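PDB 3UOR: ABC transporter sugar binding protein from Xanthomonas axonopodis pv. citri, which probably binds maltose or related sugars in the periplasm and delivers them to an ABC transporter for uptake into the cell. Local coordinates for residues V32-M37 against W318-Y323; E42-L47 against E322-P327; A49-Q54 against I58-Q63. All coordinates share one frame; numbering follows the deposited sequence.

Interaction 1: V32-M37 against W318-Y323; sequences VRFWAM and WKLIEY
Leu320 on helix 314-324 points its side chain at Phe34 and Val32 on strand 30-36. Its CB lies at the base of the contact and turns toward the strand. There it touches the CZ atom of Phe51, a residue of helix 39-52. CG stands anti to the backbone N, with chi1 at 166°, and this carries the fork away from the helix axis. The two methyl groups then part. CD1 stays beside the ring of Phe51. CD2 goes on to the strand and makes both contacts with it. It sits 3.8 Å from Phe34 CD2 and 4.1 Å from Phe34 CG, so it meets the root of the ring on one side. The approach is slanted to the ring plane, and the two side chains cross at about a right angle. The same CD2 lies 4.4 Å from Val32 CG1, a looser touch. Val60 of the neighbouring strand 58-64 also packs on Leu320. The three residues that meet here are buried, and the interaction is purely apolar. Phe34 also touches Val86 and Leu305, while the next helix residue, Ile321, packs on the same two. The arrangement is a helix laid on a beta-sheet through alternate strand residues, Val32 and Phe34. It belongs to the layered alpha/beta lobe of periplasmic solute-binding proteins.

Interaction 2: E42-L47 against E322-P327; sequences EVVAEL and EYLSQP
Val44 and Leu47 of helix 39-52 meet Leu324 at the end of helix 314-324. This is helix-to-helix packing within an alpha/beta lobe: both helices lie on the same face of the sheet, and they come together side by side above it. The tight part is the pair Val44 and Leu324. Val44 CG2 is 3.8 Å from Leu324 CD2 and equally 3.8 Å from Leu324 CD1. One methyl group therefore fits against both arms of the leucine fork. The two side chains cross at about a right angle. Leu324 reaches this place because its CG is anti to the carbonyl carbon, with chi1 at -69°. Its CB starts to one side, but the end of the chain swings in toward helix 39-52. Trp140 also packs on Val44.

The fit is looser at Leu47. Its CD2 is 4.3 Å from Leu324 CD2, and the leucine also leans on Phe333 of helix 327-337. The solvent side of helix 39-52 lies away from the contact and carries the exposed Glu42 and Glu46, whereas the four residues that touch across it are all buried.

Tyr323 closes the buried side at the end of the contact nearest Leu47. Its ring meets that of Phe51 with the planes about 60° apart, and Val329 packs on it too. The hydroxyl is hydrogen-bonded to Asp50 OD1, about one turn after Leu47 on helix 39-52. Close to that bond, Tyr323 OH lies 3.2 Å from Leu47 O, which comes at a slant to the phenol ring.

Interaction 3: A49-Q54 against I58-Q63; sequences ADFEKQ and IHVDVQ
Glu52, the last residue of helix 39-52, and Ile58, the first of strand 58-64, bring their CA atoms within 6.2 Å, so the chain leaves the helix and soon enters the strand beside it. This is the second half of a beta-alpha-beta unit made of strand 30-36, helix 39-52 and strand 58-64.

Two helix side chains carry the contact. Phe51 makes the apolar half. Its ring atom CE2 lies 3.7 Å from Ile58 CG2, which comes to the ring edge, near its plane. CE2 is also 3.7 Å from Val60 CG2, but that methyl approaches at a slant. Ile58 CD1 adds a wider touch at the CZ corner. Leu320 of helix 314-324 packs on both Phe51 and Val60.

Glu52 makes the polar half. Its chain runs extended from CG to the carboxylate, and the Ile58 carbonyl points at it on the way, Ile58 O being 3.7 Å from Glu52 CG. OE1 then accepts a hydrogen bond from the Val60 backbone, with Val60 N 2.9 Å away. The bond is nearly straight, at 171°, and uses the anti lone pair of OE1. His59 ND1 gives the same oxygen a second, weak bond of 3.2 Å, bent to 135°. The two side chains lie side by side, with carboxylate and ring planes 41° apart.

The backbone of His59, Asp61 and Gln63 bonds to strand 30-36, while the Val60 N-H faces the other edge of its strand. The carboxylate thus takes up an edge N-H where another strand might have paired. The straight Val60 bond, with weak help from His59, would probably favour ionised Glu52, although Val60 O, a second acceptor 3.4 Å from Glu52 OE1, works against it.

In the fold
The three contacts form one cluster in the layered alpha/beta lobe, their centres about 8 to 10 Å apart and all on one side of the chain's centre. Interaction 3 is local, joining helix 39-52 to strand 58-64. Interactions 1 and 2 are long-range: both end on helix 314-324, which follows roughly 280 residues after strand 30-36. That helix thus packs on the first beta-alpha-beta unit, touching its first strand in interaction 1 and its helix in interaction 2. Phe34 joins these two by touching Val44 and Leu324. Late chain is thereby built into the lobe where the chain starts, as in other periplasmic binding proteins, whose chain crosses between lobes.

Interaction 1: V32-M37 against W318-Y323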
loop_
_atom_site.group_PDB
_atom_site.type_symbol
_atom_site.label_atom_id
_atom_site.label_comp_id
_atom_site.label_asym_id
_atom_site.label_seq_id
_atom_site.Cartn_x
_atom_site.Cartn_y
_atom_site.Cartn_z
ATOM N N VAL A 32 -9.188 -26.411 8.319
ATOM C CA VAL A 32 -9.120 -24.977 8.550
ATOM C C VAL A 32 -9.694 -24.233 7.341
ATOM O O VAL A 32 -9.369 -24.546 6.192
ATOM C CB VAL A 32 -7.661 -24.559 8.809
ATOM C CG1 VAL A 32 -7.464 -23.099 8.542
ATOM C CG2 VAL A 32 -7.279 -24.903 10.238
ATOM N N ARG A 33 -10.571 -23.268 7.592
ATOM C CA ARG A 33 -11.113 -22.457 6.509
ATOM C C ARG A 33 -10.392 -21.119 6.392
ATOM O O ARG A 33 -10.385 -20.300 7.318
ATOM C CB ARG A 33 -12.618 -22.267 6.652
ATOM C CG ARG A 33 -13.406 -23.551 6.420
ATOM C CD ARG A 33 -14.894 -23.283 6.481
ATOM N NE ARG A 33 -15.250 -22.543 7.690
ATOM C CZ ARG A 33 -15.893 -21.378 7.700
ATOM N NH1 ARG A 33 -16.274 -20.808 6.557
ATOM N NH2 ARG A 33 -16.163 -20.790 8.860
ATOM N N PHE A 34 -9.796 -20.921 5.224
ATOM C CA PHE A 34 -8.943 -19.778 4.927
ATOM C C PHE A 34 -9.564 -18.980 3.776
ATOM O O PHE A 34 -9.657 -19.472 2.653
ATOM C CB PHE A 34 -7.556 -20.306 4.536
ATOM C CG PHE A 34 -6.578 -19.248 4.125
ATOM C CD1 PHE A 34 -6.774 -17.918 4.458
ATOM C CD2 PHE A 34 -5.444 -19.593 3.416
ATOM C CE1 PHE A 34 -5.860 -16.945 4.074
ATOM C CE2 PHE A 34 -4.527 -18.634 3.034
ATOM C CZ PHE A 34 -4.734 -17.302 3.366
ATOM N N TRP A 35 -10.009 -17.763 4.062
ATOM C CA TRP A 35 -10.552 -16.888 3.024
ATOM C C TRP A 35 -9.489 -15.915 2.530
ATOM O O TRP A 35 -8.814 -15.275 3.328
ATOM C CB TRP A 35 -11.723 -16.078 3.555
ATOM C CG TRP A 35 -12.934 -16.859 3.858
ATOM C CD1 TRP A 35 -13.083 -18.215 3.802
ATOM C CD2 TRP A 35 -14.197 -16.330 4.277
ATOM N NE1 TRP A 35 -14.367 -18.563 4.163
ATOM C CE2 TRP A 35 -15.067 -17.420 4.457
ATOM C CE3 TRP A 35 -14.674 -15.035 4.519
ATOM C CZ2 TRP A 35 -16.389 -17.255 4.867
ATOM C CZ3 TRP A 35 -15.977 -14.873 4.918
ATOM C CH2 TRP A 35 -16.822 -15.977 5.093
ATOM N N ALA A 36 -9.348 -15.806 1.212
ATOM C CA ALA A 36 -8.381 -14.902 0.611
ATOM C C ALA A 36 -9.039 -14.294 -0.624
ATOM O O ALA A 36 -10.087 -14.772 -1.052
ATOM C CB ALA A 36 -7.133 -15.657 0.245
ATOM N N MET A 37 -8.445 -13.246 -1.191
ATOM C CA MET A 37 -9.109 -12.480 -2.253
ATOM C C MET A 37 -8.373 -12.450 -3.588
ATOM O O MET A 37 -7.201 -12.078 -3.649
ATOM C CB MET A 37 -9.324 -11.035 -1.818
ATOM C CG MET A 37 -10.371 -10.844 -0.743
ATOM S SD MET A 37 -9.691 -11.201 0.873
ATOM C CE MET A 37 -10.953 -10.531 1.954
ATOM N N TRP A 318 -2.751 -20.948 13.396
ATOM C CA TRP A 318 -1.489 -20.258 13.555
ATOM C C TRP A 318 -0.391 -20.904 12.712
ATOM O O TRP A 318 0.419 -20.210 12.111
ATOM C CB TRP A 318 -1.036 -20.221 15.007
ATOM C CG TRP A 318 0.379 -19.763 15.069
ATOM C CD1 TRP A 318 1.480 -20.518 15.355
ATOM C CD2 TRP A 318 0.862 -18.451 14.761
ATOM N NE1 TRP A 318 2.621 -19.744 15.272
ATOM C CE2 TRP A 318 2.264 -18.472 14.912
ATOM C CE3 TRP A 318 0.240 -17.251 14.395
ATOM C CZ2 TRP A 318 3.054 -17.341 14.707
ATOM C CZ3 TRP A 318 1.024 -16.134 14.190
ATOM C CH2 TRP A 318 2.418 -16.186 14.347
ATOM N N LYS A 319 -0.344 -22.230 12.677
ATOM C CA LYS A 319 0.704 -22.914 11.905
ATOM C C LYS A 319 0.647 -22.524 10.433
ATOM O O LYS A 319 1.677 -22.358 9.785
ATOM C CB LYS A 319 0.602 -24.441 12.042
ATOM C CG LYS A 319 0.987 -24.985 13.418
ATOM C CD LYS A 319 0.782 -26.497 13.464
ATOM C CE LYS A 319 1.186 -27.112 14.806
ATOM N NZ LYS A 319 2.647 -27.403 14.866
ATOM N N LEU A 320 -0.561 -22.391 9.901
ATOM C CA LEU A 320 -0.711 -21.973 8.519
ATOM C C LEU A 320 -0.127 -20.570 8.313
ATOM O O LEU A 320 0.534 -20.301 7.307
ATOM C CB LEU A 320 -2.178 -22.014 8.095
ATOM C CG LEU A 320 -2.473 -21.293 6.793
ATOM C CD1 LEU A 320 -1.693 -21.899 5.652
ATOM C CD2 LEU A 320 -3.959 -21.326 6.505
ATOM N N ILE A 321 -0.347 -19.683 9.274
ATOM C CA ILE A 321 0.097 -18.300 9.118
ATOM C C ILE A 321 1.607 -18.228 9.216
ATOM O O ILE A 321 2.271 -17.476 8.488
ATOM C CB ILE A 321 -0.526 -17.370 10.164
ATOM C CG1 ILE A 321 -2.005 -17.126 9.851
ATOM C CG2 ILE A 321 0.183 -16.035 10.164
ATOM C CD1 ILE A 321 -2.662 -16.186 10.823
ATOM N N GLU A 322 2.141 -19.045 10.111
ATOM C CA GLU A 322 3.565 -19.143 10.327
ATOM C C GLU A 322 4.236 -19.650 9.067
ATOM O O GLU A 322 5.266 -19.121 8.665
ATOM C CB GLU A 322 3.844 -20.096 11.483
ATOM C CG GLU A 322 5.246 -19.987 12.018
ATOM C CD GLU A 322 5.486 -20.937 13.177
ATOM O OE1 GLU A 322 5.526 -22.160 12.938
ATOM O OE2 GLU A 322 5.639 -20.462 14.315
ATOM N N TYR A 323 3.643 -20.668 8.444
ATOM C CA TYR A 323 4.153 -21.213 7.183
ATOM C C TYR A 323 4.238 -20.108 6.130
ATOM O O TYR A 323 5.255 -19.962 5.448
ATOM C CB TYR A 323 3.255 -22.351 6.686
ATOM C CG TYR A 323 3.591 -22.858 5.296
ATOM C CD1 TYR A 323 4.574 -23.820 5.098
ATOM C CD2 TYR A 323 2.913 -22.380 4.186
ATOM C CE1 TYR A 323 4.876 -24.281 3.822
ATOM C CE2 TYR A 323 3.209 -22.824 2.909
ATOM C CZ TYR A 323 4.187 -23.769 2.730
ATOM O OH TYR A 323 4.466 -24.197 1.450
#

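Interaction 2: E42-L47 against E322-P327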
loop_
_atom_site.group_PDB
_atom_site.type_symbol
_atom_site.label_atom_id
_atom_site.label_comp_id
_atom_site.label_asym_id
_atom_site.label_seq_id
_atom_site.Cartn_x
_atom_site.Cartn_y
_atom_site.Cartn_z
ATOM N N GLU A 42 -5.751 -17.487 -5.460
ATOM C CA GLU A 42 -5.347 -18.505 -6.426
ATOM C C GLU A 42 -3.932 -18.981 -6.145
ATOM O O GLU A 42 -3.652 -20.181 -6.104
ATOM C CB GLU A 42 -5.378 -17.950 -7.848
ATOM C CG GLU A 42 -6.731 -17.529 -8.372
ATOM C CD GLU A 42 -6.627 -16.969 -9.784
ATOM O OE1 GLU A 42 -5.800 -17.485 -10.573
ATOM O OE2 GLU A 42 -7.362 -16.008 -10.105
ATOM N N VAL A 43 -3.034 -18.023 -5.973
ATOM C CA VAL A 43 -1.643 -18.333 -5.742
ATOM C C VAL A 43 -1.436 -18.987 -4.376
ATOM O O VAL A 43 -0.760 -20.011 -4.277
ATOM C CB VAL A 43 -0.773 -17.078 -5.885
ATOM C CG1 VAL A 43 0.676 -17.412 -5.638
ATOM C CG2 VAL A 43 -0.947 -16.495 -7.268
ATOM N N VAL A 44 -2.025 -18.427 -3.320
ATOM C CA VAL A 44 -1.817 -19.026 -2.001
ATOM C C VAL A 44 -2.366 -20.453 -1.959
ATOM O O VAL A 44 -1.889 -21.270 -1.182
ATOM C CB VAL A 44 -2.390 -18.192 -0.832
ATOM C CG1 VAL A 44 -3.903 -18.410 -0.696
ATOM C CG2 VAL A 44 -1.689 -18.578 0.480
ATOM N N ALA A 45 -3.359 -20.762 -2.794
ATOM C CA ALA A 45 -3.880 -22.131 -2.842
ATOM C C ALA A 45 -2.805 -23.107 -3.330
ATOM O O ALA A 45 -2.757 -24.251 -2.882
ATOM C CB ALA A 45 -5.130 -22.219 -3.714
ATOM N N GLU A 46 -1.932 -22.660 -4.233
ATOM C CA GLU A 46 -0.839 -23.524 -4.695
ATOM C C GLU A 46 0.101 -23.786 -3.536
ATOM O O GLU A 46 0.559 -24.911 -3.318
ATOM C CB GLU A 46 -0.034 -22.857 -5.795
ATOM C CG GLU A 46 -0.795 -22.580 -7.053
ATOM C CD GLU A 46 0.073 -21.873 -8.064
ATOM O OE1 GLU A 46 -0.417 -20.898 -8.662
ATOM O OE2 GLU A 46 1.247 -22.278 -8.238
ATOM N N LEU A 47 0.389 -22.717 -2.802
ATOM C CA LEU A 47 1.319 -22.773 -1.691
ATOM C C LEU A 47 0.813 -23.693 -0.596
ATOM O O LEU A 47 1.602 -24.402 0.013
ATOM C CB LEU A 47 1.584 -21.372 -1.131
ATOM C CG LEU A 47 2.559 -20.481 -1.910
ATOM C CD1 LEU A 47 2.269 -20.507 -3.379
ATOM C CD2 LEU A 47 2.475 -19.069 -1.392
ATOM N N GLU A 322 2.141 -19.045 10.111
ATOM C CA GLU A 322 3.565 -19.143 10.327
ATOM C C GLU A 322 4.236 -19.650 9.067
ATOM O O GLU A 322 5.266 -19.121 8.665
ATOM C CB GLU A 322 3.844 -20.096 11.483
ATOM C CG GLU A 322 5.246 -19.987 12.018
ATOM C CD GLU A 322 5.486 -20.937 13.177
ATOM O OE1 GLU A 322 5.526 -22.160 12.938
ATOM O OE2 GLU A 322 5.639 -20.462 14.315
ATOM N N TYR A 323 3.643 -20.668 8.444
ATOM C CA TYR A 323 4.153 -21.213 7.183
ATOM C C TYR A 323 4.238 -20.108 6.130
ATOM O O TYR A 323 5.255 -19.962 5.448
ATOM C CB TYR A 323 3.255 -22.351 6.686
ATOM C CG TYR A 323 3.591 -22.858 5.296
ATOM C CD1 TYR A 323 4.574 -23.820 5.098
ATOM C CD2 TYR A 323 2.913 -22.380 4.186
ATOM C CE1 TYR A 323 4.876 -24.281 3.822
ATOM C CE2 TYR A 323 3.209 -22.824 2.909
ATOM C CZ TYR A 323 4.187 -23.769 2.730
ATOM O OH TYR A 323 4.466 -24.197 1.450
ATOM N N LEU A 324 3.172 -19.318 6.018
ATOM C CA LEU A 324 3.126 -18.239 5.039
ATOM C C LEU A 324 4.053 -17.105 5.444
ATOM O O LEU A 324 4.291 -16.193 4.659
ATOM C CB LEU A 324 1.702 -17.725 4.861
ATOM C CG LEU A 324 0.771 -18.721 4.177
ATOM C CD1 LEU A 324 -0.641 -18.162 4.116
ATOM C CD2 LEU A 324 1.292 -19.051 2.784
ATOM N N SER A 325 4.580 -17.177 6.669
ATOM C CA SER A 325 5.577 -16.211 7.137
ATOM C C SER A 325 7.031 -16.674 6.952
ATOM O O SER A 325 7.960 -15.931 7.277
ATOM C CB SER A 325 5.351 -15.868 8.603
ATOM O OG SER A 325 4.028 -15.440 8.825
ATOM N N GLN A 326 7.232 -17.891 6.453
ATOM C CA GLN A 326 8.590 -18.386 6.183
ATOM C C GLN A 326 9.235 -17.694 4.982
ATOM O O GLN A 326 8.627 -17.583 3.908
ATOM C CB GLN A 326 8.571 -19.900 5.967
ATOM C CG GLN A 326 8.114 -20.696 7.215
ATOM C CD GLN A 326 8.025 -22.186 6.927
ATOM O OE1 GLN A 326 8.307 -22.622 5.818
ATOM N NE2 GLN A 326 7.638 -22.969 7.928
ATOM N N PRO A 327 10.465 -17.207 5.158
ATOM C CA PRO A 327 11.126 -16.478 4.072
ATOM C C PRO A 327 11.060 -17.164 2.711
ATOM O O PRO A 327 10.849 -16.489 1.697
ATOM C CB PRO A 327 12.556 -16.354 4.580
ATOM C CG PRO A 327 12.367 -16.153 6.051
ATOM C CD PRO A 327 11.181 -17.038 6.436
#

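Interaction 3: A49-Q54 against I58-Q63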
loop_
_atom_site.group_PDB
_atom_site.type_symbol
_atom_site.label_atom_id
_atom_site.label_comp_id
_atom_site.label_asym_id
_atom_site.label_seq_id
_atom_site.Cartn_x
_atom_site.Cartn_y
_atom_site.Cartn_z
ATOM N N ALA A 49 -0.836 -26.304 -0.847
ATOM C CA ALA A 49 -0.607 -27.676 -1.282
ATOM C C ALA A 49 0.657 -28.218 -0.623
ATOM O O ALA A 49 0.648 -29.310 -0.056
ATOM C CB ALA A 49 -0.510 -27.755 -2.804
ATOM N N ASP A 50 1.741 -27.447 -0.677
ATOM C CA ASP A 50 2.988 -27.870 -0.040
ATOM C C ASP A 50 2.914 -27.821 1.488
ATOM O O ASP A 50 3.654 -28.526 2.165
ATOM C CB ASP A 50 4.160 -27.031 -0.542
ATOM C CG ASP A 50 5.433 -27.281 0.235
ATOM O OD1 ASP A 50 5.719 -26.515 1.172
ATOM O OD2 ASP A 50 6.161 -28.232 -0.097
ATOM N N PHE A 51 2.033 -26.983 2.031
ATOM C CA PHE A 51 1.851 -26.922 3.483
ATOM C C PHE A 51 1.141 -28.175 3.978
ATOM O O PHE A 51 1.485 -28.722 5.032
ATOM C CB PHE A 51 1.060 -25.677 3.892
ATOM C CG PHE A 51 0.554 -25.698 5.327
ATOM C CD1 PHE A 51 1.389 -25.349 6.381
ATOM C CD2 PHE A 51 -0.767 -26.027 5.612
ATOM C CE1 PHE A 51 0.925 -25.351 7.701
ATOM C CE2 PHE A 51 -1.240 -26.036 6.930
ATOM C CZ PHE A 51 -0.390 -25.692 7.974
ATOM N N GLU A 52 0.139 -28.611 3.217
ATOM C CA GLU A 52 -0.595 -29.830 3.520
ATOM C C GLU A 52 0.319 -31.043 3.383
ATOM O O GLU A 52 0.309 -31.938 4.221
ATOM C CB GLU A 52 -1.782 -29.981 2.579
ATOM C CG GLU A 52 -2.923 -29.039 2.871
ATOM C CD GLU A 52 -4.063 -29.221 1.898
ATOM O OE1 GLU A 52 -5.191 -28.771 2.195
ATOM O OE2 GLU A 52 -3.831 -29.822 0.828
ATOM N N LYS A 53 1.113 -31.062 2.320
ATOM C CA LYS A 53 2.063 -32.141 2.117
ATOM C C LYS A 53 3.260 -32.025 3.069
ATOM O O LYS A 53 4.277 -32.689 2.880
ATOM C CB LYS A 53 2.511 -32.198 0.651
ATOM C CG LYS A 53 3.287 -33.456 0.290
ATOM C CD LYS A 53 2.979 -33.923 -1.126
ATOM C CE LYS A 53 3.313 -32.852 -2.153
ATOM N NZ LYS A 53 4.189 -33.403 -3.219
ATOM N N GLN A 54 3.140 -31.179 4.089
ATOM C CA GLN A 54 4.148 -31.105 5.147
ATOM C C GLN A 54 3.450 -31.248 6.491
ATOM O O GLN A 54 4.095 -31.410 7.527
ATOM C CB GLN A 54 4.890 -29.766 5.127
ATOM C CG GLN A 54 6.099 -29.677 4.214
ATOM C CD GLN A 54 6.818 -28.339 4.356
ATOM O OE1 GLN A 54 7.120 -27.904 5.468
ATOM N NE2 GLN A 54 7.089 -27.680 3.231
ATOM N N ILE A 58 -3.581 -31.779 8.727
ATOM C CA ILE A 58 -4.265 -30.505 8.510
ATOM C C ILE A 58 -4.738 -30.362 7.071
ATOM O O ILE A 58 -3.947 -30.469 6.138
ATOM C CB ILE A 58 -3.347 -29.315 8.842
ATOM C CG1 ILE A 58 -2.997 -29.305 10.331
ATOM C CG2 ILE A 58 -4.012 -28.012 8.464
ATOM C CD1 ILE A 58 -1.822 -28.417 10.672
ATOM N N HIS A 59 -6.033 -30.134 6.896
ATOM C CA HIS A 59 -6.570 -29.767 5.593
ATOM C C HIS A 59 -6.911 -28.280 5.594
ATOM O O HIS A 59 -7.491 -27.767 6.550
ATOM C CB HIS A 59 -7.806 -30.596 5.241
ATOM C CG HIS A 59 -8.626 -30.017 4.128
ATOM N ND1 HIS A 59 -8.125 -29.818 2.858
ATOM C CD2 HIS A 59 -9.913 -29.599 4.092
ATOM C CE1 HIS A 59 -9.067 -29.295 2.091
ATOM N NE2 HIS A 59 -10.163 -29.155 2.815
ATOM N N VAL A 60 -6.526 -27.589 4.526
ATOM C CA VAL A 60 -6.816 -26.171 4.390
ATOM C C VAL A 60 -7.798 -25.941 3.249
ATOM O O VAL A 60 -7.505 -26.244 2.088
ATOM C CB VAL A 60 -5.549 -25.354 4.109
ATOM C CG1 VAL A 60 -5.911 -23.890 4.007
ATOM C CG2 VAL A 60 -4.500 -25.590 5.194
ATOM N N ASP A 61 -8.967 -25.415 3.586
ATOM C CA ASP A 61 -9.968 -25.113 2.585
ATOM C C ASP A 61 -9.849 -23.651 2.199
ATOM O O ASP A 61 -10.274 -22.765 2.946
ATOM C CB ASP A 61 -11.367 -25.416 3.125
ATOM C CG ASP A 61 -12.468 -24.928 2.203
ATOM O OD1 ASP A 61 -12.217 -24.786 0.985
ATOM O OD2 ASP A 61 -13.587 -24.679 2.702
ATOM N N VAL A 62 -9.255 -23.394 1.039
ATOM C CA VAL A 62 -9.067 -22.019 0.582
ATOM C C VAL A 62 -10.252 -21.540 -0.254
ATOM O O VAL A 62 -10.608 -22.153 -1.263
ATOM C CB VAL A 62 -7.759 -21.845 -0.216
ATOM C CG1 VAL A 62 -7.624 -20.409 -0.693
ATOM C CG2 VAL A 62 -6.560 -22.224 0.637
ATOM N N GLN A 63 -10.871 -20.451 0.185
ATOM C CA GLN A 63 -11.984 -19.846 -0.535
ATOM C C GLN A 63 -11.523 -18.530 -1.126
ATOM O O GLN A 63 -10.925 -17.700 -0.430
ATOM C CB GLN A 63 -13.169 -19.593 0.400
ATOM C CG GLN A 63 -14.046 -20.806 0.664
ATOM C CD GLN A 63 -15.014 -21.071 -0.473
ATOM O OE1 GLN A 63 -14.766 -21.921 -1.331
ATOM N NE2 GLN A 63 -16.123 -20.333 -0.491
#